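PPC domain-containing protein (Pyrococcus horikoshii, PDB 2DT4) is of unknown function but belongs to the plant- and prokaryote-conserved (PPC) domain family and assembles as a trimer. Local coordinates at residues A38-I43 against I116-L121; R10-R15 against K31-E36. All coordinates share one frame; numbering follows the deposited sequence.

Both contacts lie within the PPC domain and both reach one mixed sheet, their centres about 9 Å apart. Along the chain they come in series: interaction 2 joins strand 5-16 to the end of helix 22-33, and the chain then enters strand 38-46, which interaction 1 pairs with the distant strand 114-123. That late strand lies between strands 38-46 and 5-16 in the sheet, so the first β-strand of one contact borders the second of the other; L118 O and Y12 N lie 2.9 Å apart, a probable hydrogen bond. Interaction 1 thus joins two strands within the sheet, interaction 2 ties the helix end to it, and both reach the second subunit of the trimer.

Interaction 1: residues A38-I43 against I116-L121; sequences AIINGI and IFLQEL
I39 and N41 each exchange two backbone hydrogen bonds with their partners, Q119 and F117, in an antiparallel pairing. The straightest of the four runs from F117 N to N41 O at 2.8 Å, with 174° at the hydrogen; Q119 N reaches I39 O in the plane of that carbonyl. At the non-hydrogen-bonded pair between them, I40 with L118, the backbones come close enough for CA-H...O contacts, such as I40 CA to F117 O at 3.2 Å.

Side chains then sort onto two faces. On one, I39 CG1 sits between the backbone N and the carbonyl carbon (chi1 56°), and CD1 bends across to Q119 CB at 3.8 Å and to F117 CE1 at 4.1 Å. With an alanine here, F117 CE1 and Q119 CB would probably lose the methyl that packs on both, opening a gap between them. The amide of N41 lies beside the F117 ring, its plane turned 32° from it, with OD1 3.7 Å from F117 CB. On the other face L118 spreads its branches, CD2 to A38 CB at 3.6 Å and CD1 to I40 CG2 at 3.7 Å.

F117 of the third subunit packs on I39, while helix 22-33 covers L118 through F29 and C30. Strand 69-82 flanks strand 38-46 on its other edge, and strand 5-16 borders strand 114-123.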
ATOM      1  N   ALA A  38      -5.761 -11.823  -8.030  1.00  7.96           N
ATOM      2  CA  ALA A  38      -4.977 -11.577  -6.822  1.00  8.15           C
ATOM      3  C   ALA A  38      -4.824 -10.091  -6.578  1.00  7.71           C
ATOM      4  O   ALA A  38      -5.063  -9.265  -7.452  1.00  7.37           O
ATOM      5  CB  ALA A  38      -3.603 -12.180  -6.963  1.00  8.42           C
ATOM      6  N   ILE A  39      -4.293  -9.802  -5.405  1.00  7.36           N
ATOM      7  CA  ILE A  39      -3.952  -8.438  -5.041  1.00  8.30           C
ATOM      8  C   ILE A  39      -2.469  -8.544  -4.713  1.00  7.85           C
ATOM      9  O   ILE A  39      -1.965  -9.591  -4.267  1.00  8.52           O
ATOM     10  CB  ILE A  39      -4.766  -7.707  -3.947  1.00  8.76           C
ATOM     11  CG1 ILE A  39      -4.775  -8.496  -2.619  1.00 10.00           C
ATOM     12  CG2 ILE A  39      -6.161  -7.455  -4.478  1.00  8.69           C
ATOM     13  CD1 ILE A  39      -3.658  -8.172  -1.675  1.00 14.09           C
ATOM     14  N   ILE A  40      -1.744  -7.466  -4.986  1.00  8.68           N
ATOM     15  CA  ILE A  40      -0.314  -7.393  -4.754  1.00  8.79           C
ATOM     16  C   ILE A  40       0.085  -6.124  -4.026  1.00  9.35           C
ATOM     17  O   ILE A  40      -0.513  -5.052  -4.193  1.00  9.13           O
ATOM     18  CB  ILE A  40       0.507  -7.510  -6.066  1.00 11.01           C
ATOM     19  CG1 ILE A  40       0.009  -6.524  -7.124  1.00 14.12           C
ATOM     20  CG2 ILE A  40       0.388  -8.920  -6.610  1.00 12.76           C
ATOM     21  CD1 ILE A  40       0.734  -6.655  -8.471  1.00 15.63           C
ATOM     22  N   ASN A  41       1.193  -6.242  -3.316  1.00  8.93           N
ATOM     23  CA  ASN A  41       1.758  -5.051  -2.682  1.00 10.92           C
ATOM     24  C   ASN A  41       3.237  -5.369  -2.603  1.00 10.95           C
ATOM     25  O   ASN A  41       3.610  -6.529  -2.559  1.00 11.99           O
ATOM     26  CB  ASN A  41       1.146  -4.555  -1.378  1.00 13.15           C
ATOM     27  CG  ASN A  41       1.708  -5.205  -0.148  1.00 17.63           C
ATOM     28  OD1 ASN A  41       2.912  -5.454  -0.029  1.00 28.68           O
ATOM     29  ND2 ASN A  41       0.830  -5.457   0.799  1.00 29.41           N
ATOM     30  N   GLY A  42       4.083  -4.361  -2.655  1.00  9.70           N
ATOM     31  CA  GLY A  42       5.486  -4.601  -2.436  1.00 11.12           C
ATOM     32  C   GLY A  42       6.353  -3.358  -2.417  1.00  9.05           C
ATOM     33  O   GLY A  42       5.877  -2.245  -2.592  1.00  6.76           O
ATOM     34  N   ILE A  43       7.625  -3.620  -2.146  1.00  8.80           N
ATOM     35  CA  ILE A  43       8.681  -2.625  -2.024  1.00  8.71           C
ATOM     36  C   ILE A  43       9.965  -3.168  -2.627  1.00  9.25           C
ATOM     37  O   ILE A  43      10.093  -4.357  -2.935  1.00  9.63           O
ATOM     38  CB  ILE A  43       8.922  -2.242  -0.527  1.00  8.35           C
ATOM     39  CG1 ILE A  43       9.333  -3.452   0.320  1.00 10.98           C
ATOM     40  CG2 ILE A  43       7.665  -1.535   0.075  1.00  9.10           C
ATOM     41  CD1 ILE A  43       9.711  -3.110   1.765  1.00 12.24           C
ATOM     42  N   ILE A 116       7.686  -8.836  -2.806  1.00  7.74           N
ATOM     43  CA  ILE A 116       6.274  -8.821  -3.168  1.00  8.03           C
ATOM     44  C   ILE A 116       5.389  -9.762  -2.324  1.00  8.50           C
ATOM     45  O   ILE A 116       5.744 -10.949  -2.094  1.00  7.64           O
ATOM     46  CB  ILE A 116       6.190  -9.257  -4.662  1.00  9.21           C
ATOM     47  CG1 ILE A 116       7.046  -8.374  -5.604  1.00  9.78           C
ATOM     48  CG2 ILE A 116       4.747  -9.317  -5.116  1.00 11.00           C
ATOM     49  CD1 ILE A 116       6.846  -6.878  -5.522  1.00 10.01           C
ATOM     50  N   PHE A 117       4.227  -9.218  -1.969  1.00  8.35           N
ATOM     51  CA  PHE A 117       3.166  -9.922  -1.270  1.00  8.16           C
ATOM     52  C   PHE A 117       2.045 -10.113  -2.288  1.00  7.48           C
ATOM     53  O   PHE A 117       1.652  -9.164  -2.965  1.00  6.64           O
ATOM     54  CB  PHE A 117       2.623  -9.155  -0.061  1.00  8.52           C
ATOM     55  CG  PHE A 117       1.417  -9.792   0.557  1.00  8.70           C
ATOM     56  CD1 PHE A 117       0.158  -9.260   0.376  1.00 11.85           C
ATOM     57  CD2 PHE A 117       1.548 -10.954   1.312  1.00  8.40           C
ATOM     58  CE1 PHE A 117      -0.974  -9.869   0.957  1.00 11.61           C
ATOM     59  CE2 PHE A 117       0.421 -11.550   1.891  1.00  9.01           C
ATOM     60  CZ  PHE A 117      -0.819 -11.002   1.719  1.00 11.35           C
ATOM     61  N   LEU A 118       1.542 -11.340  -2.383  1.00  7.66           N
ATOM     62  CA  LEU A 118       0.501 -11.664  -3.348  1.00  7.64           C
ATOM     63  C   LEU A 118      -0.561 -12.516  -2.691  1.00  7.78           C
ATOM     64  O   LEU A 118      -0.240 -13.539  -2.077  1.00  8.84           O
ATOM     65  CB  LEU A 118       1.099 -12.368  -4.549  1.00  8.58           C
ATOM     66  CG  LEU A 118       0.129 -12.578  -5.692  1.00 10.70           C
ATOM     67  CD1 LEU A 118       0.886 -12.609  -7.001  1.00 13.76           C
ATOM     68  CD2 LEU A 118      -0.708 -13.860  -5.560  1.00 12.02           C
ATOM     69  N   GLN A 119      -1.823 -12.083  -2.774  1.00  7.30           N
ATOM     70  CA  GLN A 119      -2.940 -12.793  -2.164  1.00  7.47           C
ATOM     71  C   GLN A 119      -3.925 -13.152  -3.261  1.00  8.60           C
ATOM     72  O   GLN A 119      -4.606 -12.277  -3.825  1.00  8.12           O
ATOM     73  CB  GLN A 119      -3.623 -11.942  -1.068  1.00  7.75           C
ATOM     74  CG  GLN A 119      -4.903 -12.559  -0.506  1.00  7.69           C
ATOM     75  CD  GLN A 119      -4.600 -13.896   0.167  1.00  7.78           C
ATOM     76  OE1 GLN A 119      -5.060 -14.969  -0.304  1.00 11.37           O
ATOM     77  NE2 GLN A 119      -3.811 -13.857   1.210  1.00  6.06           N
ATOM     78  N   GLU A 120      -4.046 -14.455  -3.499  1.00  8.10           N
ATOM     79  CA  GLU A 120      -4.990 -14.948  -4.485  1.00  8.19           C
ATOM     80  C   GLU A 120      -6.400 -14.804  -3.944  1.00  8.62           C
ATOM     81  O   GLU A 120      -6.610 -14.974  -2.748  1.00  8.94           O
ATOM     82  CB  GLU A 120      -4.704 -16.436  -4.762  1.00  8.22           C
ATOM     83  CG  GLU A 120      -5.680 -17.106  -5.692  1.00  9.47           C
ATOM     84  CD  GLU A 120      -5.423 -18.576  -5.862  1.00  9.64           C
ATOM     85  OE1 GLU A 120      -5.639 -19.054  -7.002  1.00 10.06           O
ATOM     86  OE2 GLU A 120      -5.028 -19.247  -4.877  1.00  9.86           O
ATOM     87  N   LEU A 121      -7.342 -14.486  -4.831  1.00  9.30           N
ATOM     88  CA  LEU A 121      -8.769 -14.406  -4.510  1.00  9.43           C
ATOM     89  C   LEU A 121      -9.547 -15.372  -5.397  1.00 10.61           C
ATOM     90  O   LEU A 121      -9.219 -15.521  -6.584  1.00 12.23           O
ATOM     91  CB  LEU A 121      -9.258 -12.994  -4.787  1.00  9.72           C
ATOM     92  CG  LEU A 121      -8.594 -11.883  -3.968  1.00  8.90           C
ATOM     93  CD1 LEU A 121      -9.200 -10.538  -4.322  1.00 11.66           C
ATOM     94  CD2 LEU A 121      -8.623 -12.117  -2.438  1.00 10.76           C
TER

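Interaction 2: residues R10-R15 against K31-E36; sequences RTYLFR and KKEGIE
E33, in the last turn of helix 22-33, meets strand 5-16 through both its backbone carbonyl and its carboxylate. R10 turns the end of its guanidinium to E33 O and gives it two hydrogen bonds, from NH2 at 2.8 Å and from NH1 at 2.9 Å. The oxygen lies close to the guanidinium plane, but the two donors approach it differently: NH2 comes in the carbonyl plane on a lone pair, whereas NH1 stands 36° above that plane. The E33 side chain bends at chi2 (-68°), folding its carboxylate back so that OE2 receives the hydroxyl of Y12 at 2.7 Å. This bond enters on the anti side of the carboxylate, whose plane is turned 80° from the tyrosine ring. The same OE2 forms a salt bridge with R10 NH2 at 3.6 Å, and a water that accepts from NH2 and donates to OE2 closes a second path between the two charges.

At G34 the chain leaves the helix in a Schellman motif, with positive phi, and its carbonyl oxygen lies at the guanidinium edge, near the plane. The chain then brings I35 against the strand: CD1 packs on Y12 CE2 at 3.5 Å, and CG1 lies 3.7 Å from R10 NH1. Further in, F29 meets the Y12 ring edge-to-face.

R10 is held from two directions, since its NE also forms a salt bridge with E120 of strand 114-123. The guanidinium therefore joins the helix end to the sheet. Its positive charge probably complements the partial negative charge of the helix C-terminus, and the paired hydrogen bonds on E33 O limit its rotation, while the hydroxyl of Y12 and the water help fix the carboxylate of E33.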
ATOM      1  N   ARG A  10      -4.569 -18.801  -2.055  1.00  7.43           N
ATOM      2  CA  ARG A  10      -3.181 -18.964  -1.674  1.00  7.76           C
ATOM      3  C   ARG A  10      -2.541 -17.608  -1.419  1.00  7.63           C
ATOM      4  O   ARG A  10      -2.898 -16.609  -2.054  1.00  8.20           O
ATOM      5  CB  ARG A  10      -2.422 -19.762  -2.739  1.00  7.21           C
ATOM      6  CG  ARG A  10      -2.900 -21.207  -2.830  1.00  7.24           C
ATOM      7  CD  ARG A  10      -2.443 -21.917  -4.063  1.00  6.18           C
ATOM      8  NE  ARG A  10      -3.109 -21.416  -5.254  1.00  7.69           N
ATOM      9  CZ  ARG A  10      -2.745 -21.634  -6.521  1.00  7.10           C
ATOM     10  NH1 ARG A  10      -3.494 -21.110  -7.500  1.00  9.15           N
ATOM     11  NH2 ARG A  10      -1.670 -22.353  -6.805  1.00  8.26           N
ATOM     12  N   THR A  11      -1.611 -17.609  -0.482  1.00  7.96           N
ATOM     13  CA  THR A  11      -0.920 -16.407  -0.005  1.00  7.58           C
ATOM     14  C   THR A  11       0.601 -16.571  -0.210  1.00  6.77           C
ATOM     15  O   THR A  11       1.159 -17.631   0.067  1.00  7.61           O
ATOM     16  CB  THR A  11      -1.232 -16.223   1.480  1.00  7.78           C
ATOM     17  OG1 THR A  11      -2.657 -16.185   1.681  1.00  8.19           O
ATOM     18  CG2 THR A  11      -0.669 -14.906   1.984  1.00  8.73           C
ATOM     19  N   TYR A  12       1.278 -15.522  -0.692  1.00  7.27           N
ATOM     20  CA  TYR A  12       2.689 -15.579  -1.008  1.00  7.54           C
ATOM     21  C   TYR A  12       3.468 -14.327  -0.599  1.00  7.95           C
ATOM     22  O   TYR A  12       2.931 -13.221  -0.579  1.00  7.74           O
ATOM     23  CB  TYR A  12       2.905 -15.766  -2.514  1.00  7.79           C
ATOM     24  CG  TYR A  12       2.157 -16.922  -3.184  1.00  7.49           C
ATOM     25  CD1 TYR A  12       2.802 -18.112  -3.462  1.00  7.80           C
ATOM     26  CD2 TYR A  12       0.823 -16.798  -3.561  1.00  8.98           C
ATOM     27  CE1 TYR A  12       2.147 -19.142  -4.103  1.00  8.90           C
ATOM     28  CE2 TYR A  12       0.176 -17.813  -4.220  1.00  9.53           C
ATOM     29  CZ  TYR A  12       0.838 -18.983  -4.474  1.00  8.97           C
ATOM     30  OH  TYR A  12       0.188 -19.996  -5.166  1.00 10.91           O
ATOM     31  N   LEU A  13       4.739 -14.523  -0.281  1.00  7.99           N
ATOM     32  CA  LEU A  13       5.669 -13.449   0.035  1.00  7.19           C
ATOM     33  C   LEU A  13       7.017 -13.910  -0.477  1.00  7.88           C
ATOM     34  O   LEU A  13       7.469 -14.984  -0.086  1.00  8.75           O
ATOM     35  CB  LEU A  13       5.724 -13.183   1.549  1.00  8.29           C
ATOM     36  CG  LEU A  13       6.670 -12.034   1.929  1.00  7.85           C
ATOM     37  CD1 LEU A  13       6.247 -10.708   1.297  1.00  7.99           C
ATOM     38  CD2 LEU A  13       6.754 -11.931   3.445  1.00  9.43           C
ATOM     39  N   PHE A  14       7.625 -13.128  -1.365  1.00  7.58           N
ATOM     40  CA  PHE A  14       8.833 -13.577  -2.052  1.00  7.63           C
ATOM     41  C   PHE A  14       9.668 -12.425  -2.550  1.00  8.54           C
ATOM     42  O   PHE A  14       9.170 -11.290  -2.750  1.00  8.27           O
ATOM     43  CB  PHE A  14       8.498 -14.520  -3.224  1.00  7.82           C
ATOM     44  CG  PHE A  14       7.471 -13.985  -4.184  1.00  8.51           C
ATOM     45  CD1 PHE A  14       7.813 -13.086  -5.182  1.00  9.21           C
ATOM     46  CD2 PHE A  14       6.161 -14.359  -4.062  1.00  9.81           C
ATOM     47  CE1 PHE A  14       6.830 -12.567  -6.043  1.00 10.72           C
ATOM     48  CE2 PHE A  14       5.194 -13.868  -4.909  1.00 11.94           C
ATOM     49  CZ  PHE A  14       5.517 -12.954  -5.891  1.00 10.67           C
ATOM     50  N   ARG A  15      10.943 -12.738  -2.776  1.00  8.65           N
ATOM     51  CA  ARG A  15      11.836 -11.838  -3.456  1.00  8.92           C
ATOM     52  C   ARG A  15      11.997 -12.230  -4.902  1.00  9.33           C
ATOM     53  O   ARG A  15      12.327 -13.368  -5.219  1.00  8.75           O
ATOM     54  CB  ARG A  15      13.211 -11.811  -2.803  1.00  9.91           C
ATOM     55  CG  ARG A  15      14.130 -10.881  -3.532  1.00 11.20           C
ATOM     56  CD  ARG A  15      15.307 -10.440  -2.733  1.00 15.92           C
ATOM     57  NE  ARG A  15      16.244 -11.521  -2.527  1.00 16.40           N
ATOM     58  CZ  ARG A  15      17.300 -11.788  -3.303  1.00 16.85           C
ATOM     59  NH1 ARG A  15      18.133 -12.786  -2.986  1.00 14.68           N
ATOM     60  NH2 ARG A  15      17.511 -11.126  -4.405  1.00 20.86           N
ATOM     61  N   LYS A  31       1.000 -17.518 -13.927  1.00 11.02           N
ATOM     62  CA  LYS A  31       0.770 -18.597 -14.899  1.00 11.43           C
ATOM     63  C   LYS A  31       1.184 -19.942 -14.357  1.00 12.06           C
ATOM     64  O   LYS A  31       0.436 -20.933 -14.489  1.00 13.47           O
ATOM     65  CB  LYS A  31       1.470 -18.306 -16.217  1.00 12.03           C
ATOM     66  CG  LYS A  31       0.837 -17.185 -16.963  1.00 13.73           C
ATOM     67  CD  LYS A  31       1.519 -16.995 -18.314  1.00 18.14           C
ATOM     68  CE  LYS A  31       0.850 -15.895 -19.042  1.00 22.61           C
ATOM     69  NZ  LYS A  31       1.466 -15.670 -20.405  1.00 26.59           N
ATOM     70  N   LYS A  32       2.351 -19.980 -13.733  1.00 12.32           N
ATOM     71  CA  LYS A  32       2.874 -21.189 -13.155  1.00 13.06           C
ATOM     72  C   LYS A  32       1.967 -21.712 -12.054  1.00 12.06           C
ATOM     73  O   LYS A  32       1.675 -22.911 -11.992  1.00 13.11           O
ATOM     74  CB  LYS A  32       4.277 -20.969 -12.602  1.00 14.05           C
ATOM     75  CG  LYS A  32       4.893 -22.246 -12.053  1.00 17.36           C
ATOM     76  CD  LYS A  32       4.784 -23.410 -13.004  1.00 24.90           C
ATOM     77  CE  LYS A  32       5.530 -24.625 -12.474  1.00 27.42           C
ATOM     78  NZ  LYS A  32       5.137 -24.969 -11.064  1.00 31.52           N
ATOM     79  N   GLU A  33       1.506 -20.822 -11.187  1.00 10.55           N
ATOM     80  CA  GLU A  33       0.693 -21.228 -10.040  1.00 11.16           C
ATOM     81  C   GLU A  33      -0.774 -21.448 -10.381  1.00 10.86           C
ATOM     82  O   GLU A  33      -1.550 -21.891  -9.530  1.00 10.92           O
ATOM     83  CB  GLU A  33       0.778 -20.158  -8.948  1.00 11.37           C
ATOM     84  CG  GLU A  33       2.153 -20.000  -8.343  1.00 13.65           C
ATOM     85  CD  GLU A  33       2.551 -21.212  -7.535  1.00 17.38           C
ATOM     86  OE1 GLU A  33       3.571 -21.828  -7.899  1.00 23.14           O
ATOM     87  OE2 GLU A  33       1.837 -21.609  -6.591  1.00 14.58           O
ATOM     88  N   GLY A  34      -1.186 -21.099 -11.584  1.00  9.85           N
ATOM     89  CA  GLY A  34      -2.598 -21.134 -11.918  1.00 10.37           C
ATOM     90  C   GLY A  34      -3.422 -20.102 -11.152  1.00 10.37           C
ATOM     91  O   GLY A  34      -4.559 -20.370 -10.729  1.00 11.31           O
ATOM     92  N   ILE A  35      -2.845 -18.912 -10.950  1.00  9.96           N
ATOM     93  CA  ILE A  35      -3.557 -17.818 -10.323  1.00  9.69           C
ATOM     94  C   ILE A  35      -4.188 -16.938 -11.383  1.00  9.70           C
ATOM     95  O   ILE A  35      -3.517 -16.524 -12.342  1.00 10.26           O
ATOM     96  CB  ILE A  35      -2.596 -16.969  -9.440  1.00  9.60           C
ATOM     97  CG1 ILE A  35      -2.061 -17.785  -8.257  1.00 10.11           C
ATOM     98  CG2 ILE A  35      -3.262 -15.655  -8.928  1.00 11.57           C
ATOM     99  CD1 ILE A  35      -0.810 -17.188  -7.572  1.00 11.03           C
ATOM    100  N   GLU A  36      -5.458 -16.647 -11.209  1.00 10.04           N
ATOM    101  CA  GLU A  36      -6.197 -15.801 -12.121  1.00 11.46           C
ATOM    102  C   GLU A  36      -6.489 -14.436 -11.523  1.00 11.38           C
ATOM    103  O   GLU A  36      -6.489 -13.431 -12.264  1.00 12.06           O
ATOM    104  CB  GLU A  36      -7.528 -16.448 -12.497  1.00 13.58           C
ATOM    105  CG  GLU A  36      -7.420 -17.717 -13.323  1.00 17.80           C
ATOM    106  CD  GLU A  36      -8.659 -17.966 -14.173  1.00 25.93           C
ATOM    107  OE1 GLU A  36      -9.774 -17.823 -13.639  1.00 27.92           O
ATOM    108  OE2 GLU A  36      -8.495 -18.297 -15.372  1.00 29.39           O
TER
HETATM  109  O   HOH W   1       0.397 -24.115  -5.719  1.00 23.64           O